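NADH kinase POS5, mitochondrial (Saccharomyces cerevisiae, PDB 3AFO) phosphorylates NADH and NAD(+) with ATP, preferring NADH about twofold, and is a key source of the cellular reductant NADPH. Local coordinates at residues Ser18-Asp23 with Arg114-Val119; Thr137-Val142 with Ser352-Val357; Pro40-Tyr45 with Tyr70-Val75. All blocks are in the same frame, centred on the assembly; numbering follows the deposited sequence.

Contact 1 (Ser18-Asp23 with Arg114-Val119); sequences SSSSAD and RTDLLV
Ser20 gives its backbone N-H to Asp116 OD1, a direct hydrogen bond between the loop 18-23 and the segment 114-119. The bond is 3.2 Å from Ser20 N to Asp116 OD1 and nearly straight at the hydrogen (169°), yet the donor arrives from above the carboxylate plane, 52° out of it. The hydroxyl of Ser20 lies against the same group, with OG 3.3 Å from Asp116 CG. Asp116 turns its CG anti to its own carbonyl carbon (chi1 -55°), which brings OD1 to the serine loop, while OD2 accepts from the backbone N-H groups of Gln42 and Asn43. The carboxylate therefore ties two pieces of chain together, and an alanine here would probably leave the N-H groups of Ser20, Gln42 and Asn43 without this acceptor.

Two waters add further polar links. One donates to Ser19 OG at 2.7 Å and also to the carbonyl O of Thr115; the other joins the backbone oxygens of Ser20 and Asp116, with its oxygen 2.8 Å from Asp116 O. Ser19 OG is also hydrogen-bonded to Asn113 O.

Apolar packing is slight: Arg114 CG rests 4.1 Å from Ser18 CA, and beyond it the extended side chain carries NE to a hydrogen bond with Leu16 O.

The contact lies between helix 108-114 and strand 117-122. The loop between strands 8-12 and 23-25 lies against the residues leading into that strand, joining the N-terminal part of the chain to a central strand of the parallel sheet in the ATP-NAD kinase N-terminal domain, flanked by strands 43-48 and 142-146.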
loop_
_atom_site.group_PDB
_atom_site.type_symbol
_atom_site.label_atom_id
_atom_site.label_comp_id
_atom_site.label_asym_id
_atom_site.label_seq_id
_atom_site.Cartn_x
_atom_site.Cartn_y
_atom_site.Cartn_z
ATOM N N SER A 18 22.766 -41.628 -18.947
ATOM C CA SER A 18 21.510 -40.912 -18.696
ATOM C C SER A 18 21.277 -40.602 -17.221
ATOM O O SER A 18 21.727 -41.343 -16.346
ATOM C CB SER A 18 20.329 -41.730 -19.232
ATOM O OG SER A 18 20.320 -41.727 -20.647
ATOM N N SER A 19 20.551 -39.513 -16.961
ATOM C CA SER A 19 20.242 -39.053 -15.600
ATOM C C SER A 19 19.658 -40.131 -14.704
ATOM O O SER A 19 18.857 -40.959 -15.140
ATOM C CB SER A 19 19.254 -37.884 -15.630
ATOM O OG SER A 19 19.558 -36.978 -16.666
ATOM N N SER A 20 20.065 -40.098 -13.442
ATOM C CA SER A 20 19.428 -40.895 -12.405
ATOM C C SER A 20 18.479 -39.997 -11.619
ATOM O O SER A 20 18.922 -39.164 -10.820
ATOM C CB SER A 20 20.477 -41.507 -11.470
ATOM O OG SER A 20 21.276 -40.514 -10.847
ATOM N N SER A 21 17.177 -40.146 -11.859
ATOM C CA SER A 21 16.185 -39.418 -11.076
ATOM C C SER A 21 16.232 -39.932 -9.638
ATOM O O SER A 21 16.153 -41.138 -9.395
ATOM C CB SER A 21 14.783 -39.573 -11.666
ATOM O OG SER A 21 14.413 -40.939 -11.767
ATOM N N ALA A 22 16.394 -39.013 -8.693
ATOM C CA ALA A 22 16.469 -39.363 -7.284
ATOM C C ALA A 22 15.090 -39.659 -6.714
ATOM O O ALA A 22 14.076 -39.490 -7.389
ATOM C CB ALA A 22 17.140 -38.253 -6.511
ATOM N N ASP A 23 15.066 -40.120 -5.473
ATOM C CA ASP A 23 13.823 -40.301 -4.747
ATOM C C ASP A 23 13.628 -39.175 -3.740
ATOM O O ASP A 23 14.604 -38.643 -3.197
ATOM C CB ASP A 23 13.802 -41.659 -4.040
ATOM C CG ASP A 23 13.022 -42.699 -4.815
ATOM O OD1 ASP A 23 11.778 -42.555 -4.917
ATOM O OD2 ASP A 23 13.650 -43.656 -5.321
ATOM N N ARG A 114 21.622 -35.829 -18.983
ATOM C CA ARG A 114 22.618 -36.567 -18.217
ATOM C C ARG A 114 22.893 -36.036 -16.815
ATOM O O ARG A 114 23.559 -36.686 -16.023
ATOM C CB ARG A 114 23.893 -36.719 -19.045
ATOM C CG ARG A 114 23.695 -37.749 -20.151
ATOM C CD ARG A 114 24.632 -37.545 -21.299
ATOM N NE ARG A 114 24.398 -38.548 -22.335
ATOM C CZ ARG A 114 23.714 -38.328 -23.453
ATOM N NH1 ARG A 114 23.184 -37.131 -23.701
ATOM N NH2 ARG A 114 23.560 -39.313 -24.326
ATOM N N THR A 115 22.341 -34.869 -16.499
ATOM C CA THR A 115 22.541 -34.252 -15.186
ATOM C C THR A 115 21.804 -34.951 -14.032
ATOM O O THR A 115 20.583 -35.075 -14.057
ATOM C CB THR A 115 22.151 -32.750 -15.243
ATOM O OG1 THR A 115 22.991 -32.071 -16.188
ATOM C CG2 THR A 115 22.308 -32.106 -13.882
ATOM N N ASP A 116 22.541 -35.394 -13.017
ATOM C CA ASP A 116 21.940 -35.894 -11.775
ATOM C C ASP A 116 21.662 -34.743 -10.798
ATOM O O ASP A 116 20.722 -34.796 -9.998
ATOM C CB ASP A 116 22.854 -36.903 -11.060
ATOM C CG ASP A 116 23.279 -38.088 -11.950
ATOM O OD1 ASP A 116 22.655 -38.317 -13.019
ATOM O OD2 ASP A 116 24.249 -38.783 -11.553
ATOM N N LEU A 117 22.517 -33.720 -10.852
ATOM C CA LEU A 117 22.492 -32.637 -9.882
ATOM C C LEU A 117 22.971 -31.347 -10.529
ATOM O O LEU A 117 24.003 -31.329 -11.206
ATOM C CB LEU A 117 23.380 -32.978 -8.678
ATOM C CG LEU A 117 23.533 -31.954 -7.545
ATOM C CD1 LEU A 117 22.334 -31.989 -6.624
ATOM C CD2 LEU A 117 24.812 -32.207 -6.750
ATOM N N LEU A 118 22.200 -30.282 -10.324
ATOM C CA LEU A 118 22.577 -28.940 -10.732
ATOM C C LEU A 118 23.201 -28.216 -9.539
ATOM O O LEU A 118 22.587 -28.129 -8.480
ATOM C CB LEU A 118 21.355 -28.163 -11.275
ATOM C CG LEU A 118 21.498 -26.642 -11.502
ATOM C CD1 LEU A 118 22.549 -26.313 -12.564
ATOM C CD2 LEU A 118 20.154 -25.973 -11.844
ATOM N N VAL A 119 24.428 -27.719 -9.722
ATOM C CA VAL A 119 25.114 -26.918 -8.716
ATOM C C VAL A 119 25.315 -25.511 -9.289
ATOM O O VAL A 119 25.895 -25.353 -10.355
ATOM C CB VAL A 119 26.489 -27.522 -8.319
ATOM C CG1 VAL A 119 27.249 -26.564 -7.403
ATOM C CG2 VAL A 119 26.319 -28.895 -7.617
HETATM O O HOH W 1 18.886 -34.448 -15.968
HETATM O O HOH W 2 18.555 -36.451 -10.714
#

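Contact 2 (Thr137-Val142 with Ser352-Val357); sequences TQVPPV and SGIYCV
This is a short, buried, strand-like pairing at a single bridge, Val142 with Cys356, where the first residue of strand 142-146 of the parallel sheet meets strand 354-357 of a separate antiparallel sheet. Two backbone hydrogen bonds make it: Val142 N to Tyr355 O at 2.8 Å, and Val357 N to Val142 O at 3.0 Å. CA-H...O contacts flank them, Pro141 CA standing 3.4 Å from Tyr355 O, and Val357 CG2 comes within 3.5 Å of Val142 O.

Upstream the chains spread, and water fills in for direct bonds. One molecule bridges Val139 O and Tyr355 N, accepting from the latter at 2.8 Å; another bridges Val139 N and Gly353 O, accepting from the N-H of Val139. Val139 O also takes a bond from Arg351 NH1.

The side chains add a small apolar patch. With CG2 anti to its carbonyl carbon, Val142 has this methyl on the Ile354 side, 3.9 Å from Ile354 CG2, and the two side chains cross obliquely. Val139 CG2 meets Ile354 CG1 at 4.2 Å.

Helix 124-132 closes over this patch through Val131, which touches Val139, Val142 and Ile354. Strand 354-357 pairs along its other edge with strand 174-186, and strand 142-146 continues beside strand 117-122, so the two sheets join here.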
loop_
_atom_site.group_PDB
_atom_site.type_symbol
_atom_site.label_atom_id
_atom_site.label_comp_id
_atom_site.label_asym_id
_atom_site.label_seq_id
_atom_site.Cartn_x
_atom_site.Cartn_y
_atom_site.Cartn_z
ATOM N N THR A 137 11.684 -30.563 -19.486
ATOM C CA THR A 137 11.890 -31.842 -18.822
ATOM C C THR A 137 11.860 -31.776 -17.288
ATOM O O THR A 137 11.470 -30.770 -16.678
ATOM C CB THR A 137 13.181 -32.533 -19.313
ATOM O OG1 THR A 137 13.178 -33.898 -18.885
ATOM C CG2 THR A 137 14.415 -31.831 -18.766
ATOM N N GLN A 138 12.251 -32.881 -16.681
ATOM C CA GLN A 138 12.380 -33.003 -15.260
ATOM C C GLN A 138 13.614 -32.219 -14.799
ATOM O O GLN A 138 14.677 -32.329 -15.406
ATOM C CB GLN A 138 12.559 -34.480 -14.968
ATOM C CG GLN A 138 12.667 -34.861 -13.535
ATOM C CD GLN A 138 12.474 -36.341 -13.378
ATOM O OE1 GLN A 138 11.394 -36.859 -13.652
ATOM N NE2 GLN A 138 13.523 -37.042 -12.963
ATOM N N VAL A 139 13.464 -31.432 -13.733
ATOM C CA VAL A 139 14.578 -30.681 -13.154
ATOM C C VAL A 139 15.304 -31.527 -12.103
ATOM O O VAL A 139 14.688 -32.033 -11.166
ATOM C CB VAL A 139 14.111 -29.323 -12.537
ATOM C CG1 VAL A 139 15.309 -28.432 -12.212
ATOM C CG2 VAL A 139 13.161 -28.595 -13.484
ATOM N N PRO A 140 16.630 -31.698 -12.254
ATOM C CA PRO A 140 17.389 -32.384 -11.213
ATOM C C PRO A 140 17.402 -31.525 -9.943
ATOM O O PRO A 140 17.150 -30.322 -10.025
ATOM C CB PRO A 140 18.798 -32.470 -11.811
ATOM C CG PRO A 140 18.861 -31.362 -12.809
ATOM C CD PRO A 140 17.483 -31.249 -13.367
ATOM N N PRO A 141 17.706 -32.132 -8.780
ATOM C CA PRO A 141 17.870 -31.384 -7.534
ATOM C C PRO A 141 18.873 -30.247 -7.712
ATOM O O PRO A 141 19.817 -30.371 -8.505
ATOM C CB PRO A 141 18.431 -32.429 -6.572
ATOM C CG PRO A 141 18.013 -33.740 -7.144
ATOM C CD PRO A 141 17.946 -33.576 -8.601
ATOM N N VAL A 142 18.659 -29.149 -6.988
ATOM C CA VAL A 142 19.467 -27.933 -7.152
ATOM C C VAL A 142 20.227 -27.598 -5.872
ATOM O O VAL A 142 19.630 -27.411 -4.807
ATOM C CB VAL A 142 18.592 -26.715 -7.566
ATOM C CG1 VAL A 142 19.460 -25.468 -7.800
ATOM C CG2 VAL A 142 17.776 -27.035 -8.817
ATOM N N SER A 352 7.569 -33.324 -11.380
ATOM C CA SER A 352 7.291 -31.898 -11.589
ATOM C C SER A 352 7.984 -31.005 -10.555
ATOM O O SER A 352 8.421 -31.476 -9.509
ATOM C CB SER A 352 5.778 -31.640 -11.564
ATOM O OG SER A 352 5.228 -32.000 -10.312
ATOM N N GLY A 353 8.073 -29.715 -10.861
ATOM C CA GLY A 353 8.611 -28.733 -9.926
ATOM C C GLY A 353 10.125 -28.750 -9.819
ATOM O O GLY A 353 10.815 -29.402 -10.615
ATOM N N ILE A 354 10.628 -28.028 -8.822
ATOM C CA ILE A 354 12.053 -27.837 -8.616
ATOM C C ILE A 354 12.363 -28.151 -7.167
ATOM O O ILE A 354 11.735 -27.597 -6.269
ATOM C CB ILE A 354 12.457 -26.371 -8.891
ATOM C CG1 ILE A 354 12.118 -25.982 -10.330
ATOM C CG2 ILE A 354 13.937 -26.142 -8.602
ATOM C CD1 ILE A 354 11.848 -24.503 -10.508
ATOM N N TYR A 355 13.342 -29.022 -6.934
ATOM C CA TYR A 355 13.748 -29.359 -5.580
ATOM C C TYR A 355 15.082 -28.717 -5.242
ATOM O O TYR A 355 16.113 -29.030 -5.855
ATOM C CB TYR A 355 13.808 -30.869 -5.375
ATOM C CG TYR A 355 12.466 -31.561 -5.456
ATOM C CD1 TYR A 355 11.783 -31.933 -4.297
ATOM C CD2 TYR A 355 11.880 -31.844 -6.689
ATOM C CE1 TYR A 355 10.553 -32.575 -4.368
ATOM C CE2 TYR A 355 10.652 -32.478 -6.767
ATOM C CZ TYR A 355 9.995 -32.842 -5.604
ATOM O OH TYR A 355 8.774 -33.471 -5.683
ATOM N N CYS A 356 15.052 -27.820 -4.261
ATOM C CA CYS A 356 16.232 -27.082 -3.858
ATOM C C CYS A 356 16.691 -27.598 -2.511
ATOM O O CYS A 356 15.928 -27.583 -1.546
ATOM C CB CYS A 356 15.927 -25.579 -3.776
ATOM S SG CYS A 356 15.339 -24.880 -5.319
ATOM N N VAL A 357 17.927 -28.089 -2.464
ATOM C CA VAL A 357 18.576 -28.464 -1.209
ATOM C C VAL A 357 18.454 -27.309 -0.216
ATOM O O VAL A 357 18.813 -26.172 -0.534
ATOM C CB VAL A 357 20.068 -28.805 -1.429
ATOM C CG1 VAL A 357 20.746 -29.219 -0.116
ATOM C CG2 VAL A 357 20.203 -29.914 -2.461
HETATM O O HOH W 3 14.678 -30.262 -9.049
HETATM O O HOH W 4 10.813 -31.145 -12.681
HETATM O O HOH W 5 12.296 -32.092 -10.161
HETATM O O HOH W 6 20.091 -25.366 -2.806
#

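Contact 3 (Pro40-Tyr45 with Tyr70-Val75); sequences PLQNVY and YPEVNV
Asn43 and Asn74 lie side by side and point the same way, joined amide to amide: Asn74 ND2 donates to Asn43 OD1 at 3.1 Å. The bond is almost straight, 174° at the hydrogen, and the acceptor sits in the amide plane of Asn74, although the two amide planes are turned 48° apart. Both side chains have CG anti to the carbonyl carbon, which lays them alongside each other on one face of the sheet. The other end of the Asn43 amide, ND2, is held by Arg114 O, which helps fix its rotation.

Gln42 reaches across to Glu72. Its chain is extended beyond CG, and NE2 donates to the backbone O of Glu72 at 3.1 Å, a bent bond with the carbonyl oxygen 28° out of the glutamine amide plane. The Glu72 carboxylate is linked differently: a water donates to its OE2 and to Leu41 O.

Alongside these side chains runs the backbone pairing of a beta-alpha-beta crossover, in which helix 53-69 links strand 43-48 to the parallel strand 74-76. Asn74 N donates to Gln42 O at 2.6 Å, and Asn74 O accepts from Val44 N at 2.8 Å. A type I turn from Tyr70 to Val73, closed by Val73 N to Tyr70 O, brings the chain from the helix into this pairing.

On the opposite face Val44 and Val73 cross, with Val44 CG2 4.0 Å from Val73 CG1. Leu66 of the crossover helix packs against Val73 and Val75, while Val119 of strand 117-122 touches Val44.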
loop_
_atom_site.group_PDB
_atom_site.type_symbol
_atom_site.label_atom_id
_atom_site.label_comp_id
_atom_site.label_asym_id
_atom_site.label_seq_id
_atom_site.Cartn_x
_atom_site.Cartn_y
_atom_site.Cartn_z
ATOM N N PRO A 40 23.605 -44.169 -7.444
ATOM C CA PRO A 40 24.545 -43.210 -6.840
ATOM C C PRO A 40 24.737 -41.928 -7.665
ATOM O O PRO A 40 24.682 -41.959 -8.896
ATOM C CB PRO A 40 25.853 -44.005 -6.760
ATOM C CG PRO A 40 25.404 -45.452 -6.663
ATOM C CD PRO A 40 24.197 -45.520 -7.561
ATOM N N LEU A 41 24.937 -40.809 -6.975
ATOM C CA LEU A 41 25.181 -39.522 -7.633
ATOM C C LEU A 41 26.513 -39.550 -8.379
ATOM O O LEU A 41 27.544 -39.858 -7.784
ATOM C CB LEU A 41 25.192 -38.395 -6.586
ATOM C CG LEU A 41 25.756 -37.021 -6.957
ATOM C CD1 LEU A 41 24.992 -36.414 -8.119
ATOM C CD2 LEU A 41 25.750 -36.087 -5.756
ATOM N N GLN A 42 26.485 -39.221 -9.667
ATOM C CA GLN A 42 27.696 -39.184 -10.481
ATOM C C GLN A 42 27.856 -37.921 -11.338
ATOM O O GLN A 42 28.909 -37.282 -11.291
ATOM C CB GLN A 42 27.783 -40.419 -11.387
ATOM C CG GLN A 42 28.147 -41.713 -10.676
ATOM C CD GLN A 42 28.462 -42.823 -11.665
ATOM O OE1 GLN A 42 27.578 -43.327 -12.363
ATOM N NE2 GLN A 42 29.737 -43.196 -11.743
ATOM N N ASN A 43 26.827 -37.584 -12.124
ATOM C CA ASN A 43 26.905 -36.498 -13.100
ATOM C C ASN A 43 26.497 -35.144 -12.492
ATOM O O ASN A 43 25.305 -34.871 -12.291
ATOM C CB ASN A 43 26.029 -36.788 -14.317
ATOM C CG ASN A 43 26.399 -38.092 -15.035
ATOM O OD1 ASN A 43 27.461 -38.691 -14.801
ATOM N ND2 ASN A 43 25.511 -38.530 -15.926
ATOM N N VAL A 44 27.486 -34.311 -12.206
ATOM C CA VAL A 44 27.242 -33.024 -11.561
ATOM C C VAL A 44 27.450 -31.892 -12.560
ATOM O O VAL A 44 28.569 -31.648 -13.010
ATOM C CB VAL A 44 28.151 -32.847 -10.321
ATOM C CG1 VAL A 44 27.906 -31.489 -9.632
ATOM C CG2 VAL A 44 27.917 -33.995 -9.322
ATOM N N TYR A 45 26.361 -31.211 -12.909
ATOM C CA TYR A 45 26.406 -30.025 -13.768
ATOM C C TYR A 45 26.593 -28.743 -12.942
ATOM O O TYR A 45 25.816 -28.460 -12.025
ATOM C CB TYR A 45 25.140 -29.943 -14.619
ATOM C CG TYR A 45 24.993 -28.712 -15.488
ATOM C CD1 TYR A 45 26.056 -28.235 -16.250
ATOM C CD2 TYR A 45 23.767 -28.053 -15.582
ATOM C CE1 TYR A 45 25.914 -27.118 -17.059
ATOM C CE2 TYR A 45 23.610 -26.935 -16.397
ATOM C CZ TYR A 45 24.688 -26.474 -17.130
ATOM O OH TYR A 45 24.551 -25.369 -17.941
ATOM N N TYR A 70 35.897 -37.535 -4.875
ATOM C CA TYR A 70 34.850 -38.395 -5.418
ATOM C C TYR A 70 35.205 -38.878 -6.832
ATOM O O TYR A 70 34.731 -38.310 -7.811
ATOM C CB TYR A 70 33.503 -37.649 -5.437
ATOM C CG TYR A 70 33.103 -37.128 -4.086
ATOM C CD1 TYR A 70 32.400 -37.934 -3.187
ATOM C CD2 TYR A 70 33.443 -35.835 -3.690
ATOM C CE1 TYR A 70 32.049 -37.469 -1.937
ATOM C CE2 TYR A 70 33.094 -35.356 -2.437
ATOM C CZ TYR A 70 32.398 -36.177 -1.568
ATOM O OH TYR A 70 32.047 -35.706 -0.326
ATOM N N PRO A 71 36.039 -39.938 -6.944
ATOM C CA PRO A 71 36.418 -40.458 -8.268
ATOM C C PRO A 71 35.234 -40.806 -9.173
ATOM O O PRO A 71 35.324 -40.629 -10.381
ATOM C CB PRO A 71 37.229 -41.728 -7.955
ATOM C CG PRO A 71 37.296 -41.850 -6.477
ATOM C CD PRO A 71 36.813 -40.572 -5.860
ATOM N N GLU A 72 34.134 -41.282 -8.594
ATOM C CA GLU A 72 32.944 -41.654 -9.377
ATOM C C GLU A 72 32.222 -40.459 -10.037
ATOM O O GLU A 72 31.400 -40.642 -10.948
ATOM C CB GLU A 72 31.968 -42.470 -8.510
ATOM C CG GLU A 72 31.106 -41.648 -7.520
ATOM C CD GLU A 72 31.786 -41.369 -6.176
ATOM O OE1 GLU A 72 33.038 -41.333 -6.097
ATOM O OE2 GLU A 72 31.048 -41.180 -5.186
ATOM N N VAL A 73 32.547 -39.245 -9.592
ATOM C CA VAL A 73 31.843 -38.038 -10.046
ATOM C C VAL A 73 32.327 -37.527 -11.398
ATOM O O VAL A 73 33.526 -37.439 -11.654
ATOM C CB VAL A 73 31.875 -36.913 -8.964
ATOM C CG1 VAL A 73 31.599 -35.528 -9.572
ATOM C CG2 VAL A 73 30.874 -37.222 -7.866
ATOM N N ASN A 74 31.369 -37.191 -12.258
ATOM C CA ASN A 74 31.657 -36.595 -13.552
ATOM C C ASN A 74 31.164 -35.163 -13.602
ATOM O O ASN A 74 29.987 -34.903 -13.346
ATOM C CB ASN A 74 31.017 -37.421 -14.668
ATOM C CG ASN A 74 31.390 -38.898 -14.576
ATOM O OD1 ASN A 74 32.573 -39.247 -14.543
ATOM N ND2 ASN A 74 30.383 -39.761 -14.488
ATOM N N VAL A 75 32.072 -34.249 -13.958
ATOM C CA VAL A 75 31.804 -32.807 -13.986
ATOM C C VAL A 75 31.363 -32.343 -15.372
ATOM O O VAL A 75 32.076 -32.526 -16.371
ATOM C CB VAL A 75 33.051 -31.988 -13.536
ATOM C CG1 VAL A 75 32.911 -30.502 -13.895
ATOM C CG2 VAL A 75 33.324 -32.167 -12.051
HETATM O O HOH W 7 27.985 -41.462 -5.810
#

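Overall arrangement
All three contacts reach the parallel sheet, contact 2 also joining it to the antiparallel one. Contacts 1 and 3 touch directly, since strands 117-122 and 43-48 are neighbours in that sheet, and contact 3 is nested within the chain loop that contact 1 closes. Contact 2 follows later along the chain and reaches contact 1 through Leu118 N and Pro141 O, whereas it does not touch contact 3. Contacts 2 and 3 are buried; contact 1 is only partly so. Chemistry differs accordingly: a carboxylate and waters in contact 1, a valine-isoleucine patch beside direct backbone pairing continued by bridging waters in contact 2, and regular parallel pairing flanked by amides in contact 3.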